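Local coordinates for membrane-fusion protein (Streptococcus pneumoniae, PDB 5XU0) that probably serves as the membrane-fusion subunit of a MacAB-like efflux pump, assembling into a hexameric channel outside the cell membrane, at residues B[9-14]-B[170-175]; B[13-18]-B[143-148]; B[150-155]-B[165-170]. The protein carries 2 engineered substitutions. All blocks are in the same frame, centred on the assembly; numbering follows the deposited sequence.

Contact 1: residues B[9-14]-B[170-175]; sequences VTAKNE and HIVSNE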
loop_
_atom_site.group_PDB
_atom_site.type_symbol
_atom_site.label_atom_id
_atom_site.label_comp_id
_atom_site.label_asym_id
_atom_site.label_seq_id
_atom_site.Cartn_x
_atom_site.Cartn_y
_atom_site.Cartn_z
ATOM N N VAL B 9 18.986 -32.051 -1.870
ATOM C CA VAL B 9 19.713 -31.566 -3.037
ATOM C C VAL B 9 19.096 -30.239 -3.457
ATOM O O VAL B 9 17.952 -30.189 -3.918
ATOM C CB VAL B 9 19.691 -32.580 -4.186
ATOM C CG1 VAL B 9 20.642 -32.142 -5.295
ATOM C CG2 VAL B 9 20.066 -33.956 -3.674
ATOM N N THR B 10 19.845 -29.161 -3.278
ATOM C CA THR B 10 19.417 -27.840 -3.690
ATOM C C THR B 10 20.397 -27.294 -4.714
ATOM O O THR B 10 21.544 -27.742 -4.818
ATOM C CB THR B 10 19.323 -26.880 -2.498
ATOM O OG1 THR B 10 20.594 -26.248 -2.298
ATOM C CG2 THR B 10 18.939 -27.631 -1.237
ATOM N N ALA B 11 19.933 -26.320 -5.478
ATOM C CA ALA B 11 20.827 -25.645 -6.395
ATOM C C ALA B 11 21.546 -24.511 -5.682
ATOM O O ALA B 11 21.158 -24.078 -4.594
ATOM C CB ALA B 11 20.066 -25.115 -7.601
ATOM N N LYS B 12 22.618 -24.038 -6.312
ATOM C CA LYS B 12 23.431 -22.971 -5.751
ATOM C C LYS B 12 22.990 -21.603 -6.251
ATOM O O LYS B 12 22.813 -20.673 -5.458
ATOM C CB LYS B 12 24.903 -23.211 -6.092
ATOM C CG LYS B 12 25.822 -22.063 -5.728
ATOM C CD LYS B 12 27.274 -22.468 -5.889
ATOM C CE LYS B 12 28.197 -21.471 -5.212
ATOM N NZ LYS B 12 29.611 -21.930 -5.235
ATOM N N ASN B 13 22.800 -21.469 -7.558
ATOM C CA ASN B 13 22.526 -20.189 -8.190
ATOM C C ASN B 13 21.125 -20.198 -8.783
ATOM O O ASN B 13 20.734 -21.159 -9.452
ATOM C CB ASN B 13 23.564 -19.894 -9.272
ATOM C CG ASN B 13 24.980 -19.951 -8.742
ATOM O OD1 ASN B 13 25.307 -19.310 -7.742
ATOM N ND2 ASN B 13 25.830 -20.729 -9.404
ATOM N N GLU B 14 20.378 -19.126 -8.533
ATOM C CA GLU B 14 19.034 -18.985 -9.064
ATOM C C GLU B 14 18.737 -17.505 -9.244
ATOM O O GLU B 14 19.486 -16.637 -8.788
ATOM C CB GLU B 14 17.997 -19.641 -8.147
ATOM C CG GLU B 14 18.031 -19.114 -6.723
ATOM C CD GLU B 14 16.766 -19.426 -5.953
ATOM O OE1 GLU B 14 15.723 -19.667 -6.595
ATOM O OE2 GLU B 14 16.814 -19.422 -4.704
ATOM N N HIS B 170 11.357 -17.524 -13.285
ATOM C CA HIS B 170 12.242 -18.156 -12.320
ATOM C C HIS B 170 13.169 -19.112 -13.051
ATOM O O HIS B 170 12.701 -20.018 -13.757
ATOM C CB HIS B 170 11.450 -18.903 -11.247
ATOM C CG HIS B 170 12.301 -19.475 -10.157
ATOM N ND1 HIS B 170 11.842 -20.439 -9.285
ATOM C CD2 HIS B 170 13.580 -19.217 -9.797
ATOM C CE1 HIS B 170 12.804 -20.751 -8.435
ATOM N NE2 HIS B 170 13.869 -20.024 -8.724
ATOM N N ILE B 171 14.476 -18.897 -12.879
ATOM C CA ILE B 171 15.517 -19.677 -13.538
ATOM C C ILE B 171 16.504 -20.128 -12.472
ATOM O O ILE B 171 16.695 -19.451 -11.457
ATOM C CB ILE B 171 16.233 -18.867 -14.651
ATOM C CG1 ILE B 171 17.192 -17.827 -14.068
ATOM C CG2 ILE B 171 15.228 -18.170 -15.544
ATOM C CD1 ILE B 171 18.558 -18.392 -13.733
ATOM N N VAL B 172 17.137 -21.276 -12.700
ATOM C CA VAL B 172 18.066 -21.815 -11.711
ATOM C C VAL B 172 19.048 -22.753 -12.400
ATOM O O VAL B 172 18.670 -23.546 -13.266
ATOM C CB VAL B 172 17.310 -22.521 -10.562
ATOM C CG1 VAL B 172 16.287 -23.478 -11.106
ATOM C CG2 VAL B 172 18.266 -23.242 -9.673
ATOM N N SER B 173 20.318 -22.649 -12.007
ATOM C CA SER B 173 21.370 -23.470 -12.593
ATOM C C SER B 173 21.262 -24.907 -12.106
ATOM O O SER B 173 21.243 -25.166 -10.898
ATOM C CB SER B 173 22.743 -22.901 -12.237
ATOM O OG SER B 173 23.787 -23.722 -12.742
ATOM N N ASN B 174 21.192 -25.844 -13.050
ATOM C CA ASN B 174 21.255 -27.262 -12.731
ATOM C C ASN B 174 22.685 -27.787 -12.728
ATOM O O ASN B 174 22.891 -29.001 -12.633
ATOM C CB ASN B 174 20.394 -28.071 -13.705
ATOM C CG ASN B 174 19.905 -29.379 -13.102
ATOM O OD1 ASN B 174 20.222 -29.704 -11.958
ATOM N ND2 ASN B 174 19.127 -30.133 -13.872
ATOM N N GLU B 175 23.669 -26.903 -12.851
ATOM C CA GLU B 175 25.056 -27.224 -12.573
ATOM C C GLU B 175 25.410 -26.694 -11.187
ATOM O O GLU B 175 24.611 -26.014 -10.538
ATOM C CB GLU B 175 25.978 -26.644 -13.649
ATOM C CG GLU B 175 25.492 -26.849 -15.078
ATOM C CD GLU B 175 24.839 -25.608 -15.664
ATOM O OE1 GLU B 175 25.114 -25.291 -16.842
ATOM O OE2 GLU B 175 24.047 -24.950 -14.952
#
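E14 and H170 meet at the polar end of this contact, where imidazole NE2 of H170 donates to E14 OE1 over 2.8 Å. The ring nitrogen approaches the oxygen nearly in line with the carboxylate C-O bond, while the oxygen stands 20° out of the imidazole plane; the two flat groups are twisted 39° apart. E14 has CG between its own N and carbonyl carbon (chi1 56°), and its chain then extends to carry the carboxylate over to the histidine. A glutamate suits this place: it is long enough to span the gap, and its charge would be expected to favour a proton on NE2.

The close-packed part lies beside it. E14 and V172 form an antiparallel, non-hydrogen-bonded pair with side chains on the same face and CB atoms 3.8 Å apart. V172 CG2, placed anti to the backbone N, lies against A11 CB and also reaches N13 O; the small alanine methyl suits a turning chain packed against V172. One residue on, S173 N gives N13 O a 3.0 Å hydrogen bond, fixing the two backbones where the strand pairing ends.

Toward solvent the contact thins out: N13 is partly exposed, its CB 4.3 Å from S173 CB, and the exposed, fully extended side chain of K12 leads away from segment 170-175.

T10 and V9 belong to the closed barrel, with V9 packed on V179 of strand 178-183. H170 lies in the sheet between strands 14-18 and 148-153, its ring stacked on Y16 and met edge-to-face by Y219 of a second subunit. The contact therefore joins the barrel's exit to the barrel-sandwich sheet.

Contact 2: residues B[13-18]-B[143-148]; sequences NEQYVY and LSTLEG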
loop_
_atom_site.group_PDB
_atom_site.type_symbol
_atom_site.label_atom_id
_atom_site.label_comp_id
_atom_site.label_asym_id
_atom_site.label_seq_id
_atom_site.Cartn_x
_atom_site.Cartn_y
_atom_site.Cartn_z
ATOM N N ASN B 13 22.800 -21.469 -7.558
ATOM C CA ASN B 13 22.526 -20.189 -8.190
ATOM C C ASN B 13 21.125 -20.198 -8.783
ATOM O O ASN B 13 20.734 -21.159 -9.452
ATOM C CB ASN B 13 23.564 -19.894 -9.272
ATOM C CG ASN B 13 24.980 -19.951 -8.742
ATOM O OD1 ASN B 13 25.307 -19.310 -7.742
ATOM N ND2 ASN B 13 25.830 -20.729 -9.404
ATOM N N GLU B 14 20.378 -19.126 -8.533
ATOM C CA GLU B 14 19.034 -18.985 -9.064
ATOM C C GLU B 14 18.737 -17.505 -9.244
ATOM O O GLU B 14 19.486 -16.637 -8.788
ATOM C CB GLU B 14 17.997 -19.641 -8.147
ATOM C CG GLU B 14 18.031 -19.114 -6.723
ATOM C CD GLU B 14 16.766 -19.426 -5.953
ATOM O OE1 GLU B 14 15.723 -19.667 -6.595
ATOM O OE2 GLU B 14 16.814 -19.422 -4.704
ATOM N N GLN B 15 17.625 -17.227 -9.918
ATOM C CA GLN B 15 17.213 -15.860 -10.188
ATOM C C GLN B 15 15.704 -15.810 -10.361
ATOM O O GLN B 15 15.132 -16.583 -11.141
ATOM C CB GLN B 15 17.904 -15.303 -11.437
ATOM C CG GLN B 15 17.615 -13.836 -11.692
ATOM C CD GLN B 15 18.138 -13.361 -13.028
ATOM O OE1 GLN B 15 17.799 -13.913 -14.074
ATOM N NE2 GLN B 15 18.963 -12.323 -13.003
ATOM N N TYR B 16 15.074 -14.912 -9.609
ATOM C CA TYR B 16 13.683 -14.537 -9.795
ATOM C C TYR B 16 13.628 -13.166 -10.451
ATOM O O TYR B 16 14.355 -12.249 -10.054
ATOM C CB TYR B 16 12.928 -14.479 -8.463
ATOM C CG TYR B 16 12.887 -15.763 -7.665
ATOM C CD1 TYR B 16 11.839 -16.661 -7.816
ATOM C CD2 TYR B 16 13.877 -16.060 -6.735
ATOM C CE1 TYR B 16 11.786 -17.828 -7.079
ATOM C CE2 TYR B 16 13.833 -17.227 -5.992
ATOM C CZ TYR B 16 12.785 -18.107 -6.169
ATOM O OH TYR B 16 12.734 -19.270 -5.434
ATOM N N VAL B 17 12.773 -13.023 -11.454
ATOM C CA VAL B 17 12.428 -11.712 -11.983
ATOM C C VAL B 17 10.940 -11.514 -11.720
ATOM O O VAL B 17 10.090 -12.290 -12.191
ATOM C CB VAL B 17 12.810 -11.531 -13.465
ATOM C CG1 VAL B 17 14.269 -11.925 -13.679
ATOM C CG2 VAL B 17 11.898 -12.269 -14.424
ATOM N N TYR B 18 10.649 -10.527 -10.880
ATOM C CA TYR B 18 9.305 -10.131 -10.495
ATOM C C TYR B 18 8.867 -8.947 -11.342
ATOM O O TYR B 18 9.694 -8.194 -11.862
ATOM C CB TYR B 18 9.241 -9.737 -9.013
ATOM C CG TYR B 18 9.910 -10.691 -8.042
ATOM C CD1 TYR B 18 9.247 -11.816 -7.574
ATOM C CD2 TYR B 18 11.195 -10.449 -7.569
ATOM C CE1 TYR B 18 9.849 -12.675 -6.673
ATOM C CE2 TYR B 18 11.803 -11.306 -6.667
ATOM C CZ TYR B 18 11.127 -12.417 -6.224
ATOM O OH TYR B 18 11.726 -13.278 -5.327
ATOM N N LEU B 143 18.098 -9.035 -17.860
ATOM C CA LEU B 143 19.037 -10.055 -18.303
ATOM C C LEU B 143 19.288 -11.073 -17.197
ATOM O O LEU B 143 19.051 -10.815 -16.014
ATOM C CB LEU B 143 20.362 -9.421 -18.738
ATOM C CG LEU B 143 20.255 -8.180 -19.623
ATOM C CD1 LEU B 143 21.638 -7.626 -19.913
ATOM C CD2 LEU B 143 19.518 -8.501 -20.914
ATOM N N SER B 144 19.779 -12.242 -17.601
ATOM C CA SER B 144 20.005 -13.338 -16.669
ATOM C C SER B 144 21.345 -13.164 -15.971
ATOM O O SER B 144 22.311 -12.686 -16.563
ATOM C CB SER B 144 19.965 -14.682 -17.397
ATOM O OG SER B 144 20.665 -15.678 -16.671
ATOM N N THR B 145 21.400 -13.553 -14.702
ATOM C CA THR B 145 22.601 -13.393 -13.895
ATOM C C THR B 145 23.460 -14.649 -13.851
ATOM O O THR B 145 24.457 -14.673 -13.122
ATOM C CB THR B 145 22.239 -12.967 -12.474
ATOM O OG1 THR B 145 21.046 -13.631 -12.058
ATOM C CG2 THR B 145 22.029 -11.465 -12.405
ATOM N N LEU B 146 23.130 -15.669 -14.635
ATOM C CA LEU B 146 23.834 -16.936 -14.497
ATOM C C LEU B 146 23.489 -17.851 -15.661
ATOM O O LEU B 146 22.450 -17.700 -16.311
ATOM C CB LEU B 146 23.480 -17.625 -13.177
ATOM C CG LEU B 146 21.993 -17.966 -13.031
ATOM C CD1 LEU B 146 21.794 -19.336 -12.390
ATOM C CD2 LEU B 146 21.269 -16.896 -12.228
ATOM N N GLU B 147 24.387 -18.800 -15.917
ATOM C CA GLU B 147 24.022 -19.983 -16.682
ATOM C C GLU B 147 22.980 -20.769 -15.904
ATOM O O GLU B 147 23.184 -21.095 -14.732
ATOM C CB GLU B 147 25.247 -20.857 -16.938
ATOM C CG GLU B 147 26.126 -20.404 -18.087
ATOM C CD GLU B 147 27.293 -19.553 -17.627
ATOM O OE1 GLU B 147 27.056 -18.510 -16.981
ATOM O OE2 GLU B 147 28.450 -19.934 -17.906
ATOM N N GLY B 148 21.857 -21.065 -16.546
ATOM C CA GLY B 148 20.815 -21.762 -15.821
ATOM C C GLY B 148 19.715 -22.246 -16.736
ATOM O O GLY B 148 19.757 -22.072 -17.958
#
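The flat amide of Q15 lies between T145 on one face and V17 on the other. T145 OG1 and backbone N both stand above the first face, and V17 CG1, from the same strand as Q15, covers the second at 4.2 Å from Q15 CD. At the nitrogen end, Q15 NE2 makes a long, weak hydrogen bond to L143 O (3.4 Å, 151° at the hydrogen). At the oxygen end, OE1 approaches S144 CA, 3.5 Å away. The threonine hydroxyl lies over the amide and not in line with an N-H, so it makes no hydrogen bond to NE2, and its closeness is doubtful at this resolution.

Q15 gets there by reaching straight across: CG is anti to the backbone N (chi1 -174°) and the chain continues extended. A glutamine suits the position because its aliphatic stem can run through buried surroundings while its amide still finds a backbone carbonyl.

L146 supplies the apolar half. Its two methyls lie along one face of the strand: CD1 rests on N13 CB at 3.6 Å, and CD2 touches Q15 CB at 3.8 Å. The same leucine packs on I171 and S173, so it covers the face of the sheet where Q15 and I171 sit side by side. An ST turn shapes the loop just before it: S144 OG accepts from L146 N at 3.2 Å, and the hydrogen angle of 170° makes that bond nearly straight. Serine is apt here, its short hydroxyl reaching the amide two residues on.

On the outer side of strand 14-18, Y16 N binds N156 OD1 of a third subunit. Within the chain, the loop after strand 141-143, which ends one sheet, is laid against strand 14-18, which edges the other: the two-sheet arrangement of the barrel-sandwich hybrid, or lipoyl-like, domain of membrane-fusion proteins.

Contact 3: residues B[150-155]-B[165-170]; sequences VVEVNS and SQVMVH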
loop_
_atom_site.group_PDB
_atom_site.type_symbol
_atom_site.label_atom_id
_atom_site.label_comp_id
_atom_site.label_asym_id
_atom_site.label_seq_id
_atom_site.Cartn_x
_atom_site.Cartn_y
_atom_site.Cartn_z
ATOM N N VAL B 150 15.435 -22.225 -17.056
ATOM C CA VAL B 150 14.253 -21.508 -16.597
ATOM C C VAL B 150 13.217 -22.526 -16.128
ATOM O O VAL B 150 12.879 -23.475 -16.847
ATOM C CB VAL B 150 13.711 -20.578 -17.701
ATOM C CG1 VAL B 150 14.855 -19.854 -18.393
ATOM C CG2 VAL B 150 12.870 -21.301 -18.727
ATOM N N VAL B 151 12.760 -22.366 -14.887
ATOM C CA VAL B 151 11.842 -23.333 -14.292
ATOM C C VAL B 151 10.423 -22.816 -14.180
ATOM O O VAL B 151 9.527 -23.608 -13.835
ATOM C CB VAL B 151 12.335 -23.817 -12.914
ATOM C CG1 VAL B 151 13.677 -24.493 -13.046
ATOM C CG2 VAL B 151 12.386 -22.660 -11.911
ATOM N N GLU B 152 10.180 -21.532 -14.427
ATOM C CA GLU B 152 8.798 -21.068 -14.402
ATOM C C GLU B 152 8.675 -19.761 -15.167
ATOM O O GLU B 152 9.498 -18.860 -14.986
ATOM C CB GLU B 152 8.310 -20.904 -12.956
ATOM C CG GLU B 152 6.941 -20.285 -12.829
ATOM C CD GLU B 152 6.636 -19.868 -11.410
ATOM O OE1 GLU B 152 5.450 -19.660 -11.087
ATOM O OE2 GLU B 152 7.589 -19.767 -10.608
ATOM N N VAL B 153 7.662 -19.672 -16.033
ATOM C CA VAL B 153 7.310 -18.430 -16.708
ATOM C C VAL B 153 5.834 -18.157 -16.451
ATOM O O VAL B 153 5.035 -19.092 -16.335
ATOM C CB VAL B 153 7.622 -18.484 -18.222
ATOM C CG1 VAL B 153 9.005 -19.066 -18.478
ATOM C CG2 VAL B 153 6.560 -19.270 -18.980
ATOM N N ASN B 154 5.476 -16.877 -16.350
ATOM C CA ASN B 154 4.111 -16.497 -15.986
ATOM C C ASN B 154 3.838 -15.106 -16.545
ATOM O O ASN B 154 4.382 -14.118 -16.041
ATOM C CB ASN B 154 3.935 -16.531 -14.473
ATOM C CG ASN B 154 2.510 -16.231 -14.035
ATOM O OD1 ASN B 154 1.615 -16.034 -14.859
ATOM N ND2 ASN B 154 2.293 -16.206 -12.727
ATOM N N SER B 155 2.989 -15.029 -17.571
ATOM C CA SER B 155 2.668 -13.775 -18.243
ATOM C C SER B 155 1.314 -13.223 -17.816
ATOM O O SER B 155 0.693 -12.452 -18.552
ATOM C CB SER B 155 2.690 -13.956 -19.760
ATOM O OG SER B 155 3.901 -14.559 -20.184
ATOM N N SER B 165 4.331 -10.494 -4.156
ATOM C CA SER B 165 5.267 -10.314 -5.257
ATOM C C SER B 165 4.883 -11.240 -6.405
ATOM O O SER B 165 4.610 -12.424 -6.189
ATOM C CB SER B 165 6.699 -10.595 -4.802
ATOM O OG SER B 165 6.991 -9.919 -3.590
ATOM N N GLN B 166 4.864 -10.697 -7.620
ATOM C CA GLN B 166 4.459 -11.453 -8.805
ATOM C C GLN B 166 5.706 -11.999 -9.490
ATOM O O GLN B 166 6.380 -11.285 -10.238
ATOM C CB GLN B 166 3.644 -10.575 -9.750
ATOM C CG GLN B 166 2.421 -9.937 -9.107
ATOM C CD GLN B 166 1.163 -10.117 -9.937
ATOM O OE1 GLN B 166 0.693 -9.184 -10.586
ATOM N NE2 GLN B 166 0.612 -11.326 -9.919
ATOM N N VAL B 167 6.018 -13.269 -9.237
ATOM C CA VAL B 167 7.128 -13.919 -9.927
ATOM C C VAL B 167 6.758 -14.069 -11.394
ATOM O O VAL B 167 5.785 -14.751 -11.734
ATOM C CB VAL B 167 7.446 -15.285 -9.307
ATOM C CG1 VAL B 167 8.552 -15.981 -10.102
ATOM C CG2 VAL B 167 7.805 -15.154 -7.836
HETATM N N MSE B 168 7.534 -13.443 -12.271
HETATM C CA MSE B 168 7.260 -13.564 -13.693
HETATM C C MSE B 168 8.144 -14.613 -14.350
HETATM O O MSE B 168 7.669 -15.369 -15.197
HETATM C CB MSE B 168 7.420 -12.221 -14.393
HETATM C CG MSE B 168 6.096 -11.566 -14.745
HETATM SE SE MSE B 168 6.283 -10.331 -16.225
HETATM C CE MSE B 168 7.712 -9.257 -15.478
ATOM N N VAL B 169 9.421 -14.681 -13.973
ATOM C CA VAL B 169 10.290 -15.726 -14.513
ATOM C C VAL B 169 11.241 -16.204 -13.427
ATOM O O VAL B 169 11.862 -15.393 -12.735
ATOM C CB VAL B 169 11.065 -15.252 -15.761
ATOM C CG1 VAL B 169 12.235 -16.168 -16.063
ATOM C CG2 VAL B 169 10.148 -15.204 -16.951
ATOM N N HIS B 170 11.357 -17.524 -13.285
ATOM C CA HIS B 170 12.242 -18.156 -12.320
ATOM C C HIS B 170 13.169 -19.112 -13.051
ATOM O O HIS B 170 12.701 -20.018 -13.757
ATOM C CB HIS B 170 11.450 -18.903 -11.247
ATOM C CG HIS B 170 12.301 -19.475 -10.157
ATOM N ND1 HIS B 170 11.842 -20.439 -9.285
ATOM C CD2 HIS B 170 13.580 -19.217 -9.797
ATOM C CE1 HIS B 170 12.804 -20.751 -8.435
ATOM N NE2 HIS B 170 13.869 -20.024 -8.724
#
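V151 and H170 face one another at a classic beta bulge in an antiparallel hairpin of strands 150-153 and 167-170. V151 and E152 share H170 as their partner, and H170 O is gripped by two donors, V151 N and, at 3.0 Å, E152 N, both in the carbonyl plane. At the bulge the valine side chain comes to lie over the imidazole: with CG1 of V151 anti to the carbonyl carbon (chi1 -61°), CG2 falls between the backbone N and the carbonyl carbon and makes a CH-pi contact 3.8 Å from the ring centroid of H170, offset toward the rim. A beta-branched residue suits this spot, since one methyl can cover the ring while the other packs toward V172.

E152 shares H170's face of the sheet. Its extended chain crosses the V167 side chain at about a right angle, bringing OE2 to 3.9 Å from V167 CG1, and its carboxylate plane is turned 60° from the imidazole. E152 is itself partly exposed, which suits a charged residue. On the opposite face V153 and V169 are paired: V153 CG1 lies 4.3 Å from V169 CG2, and V169 continues onto L43 of the other sheet, as befits an apolar residue between sheets.

Selenomethionine M168 leans past the end of strand 150-153, its CG against N154 O, and its long side chain goes on to Y46. M168 and V169 form a second classic bulge opposite V17. Between E152 and H170 the backbones are joined again by H170 N to E152 O, 2.9 Å long with 166° at the hydrogen.

Overall arrangement
The chain leaves barrel strand 3-10 and turns into strand 14-18, and both long-range closures begin there. Contact 1 brings residues 9-14 to 170-175 and closes the widest loop. Contact 2 starts from the same stretch, sharing N13 and E14, and returns at 143-148, so its loop falls within the first and holds the helical pair 49-77 and 109-138. Contact 3 is a short hairpin that opens only after contact 2 has closed, yet still lies within contact 1's span; it shares H170 with contact 1. Strand 167-172 pairs with 14-18 on one side and 148-153 on the other, uniting the contacts between the barrel and the helices.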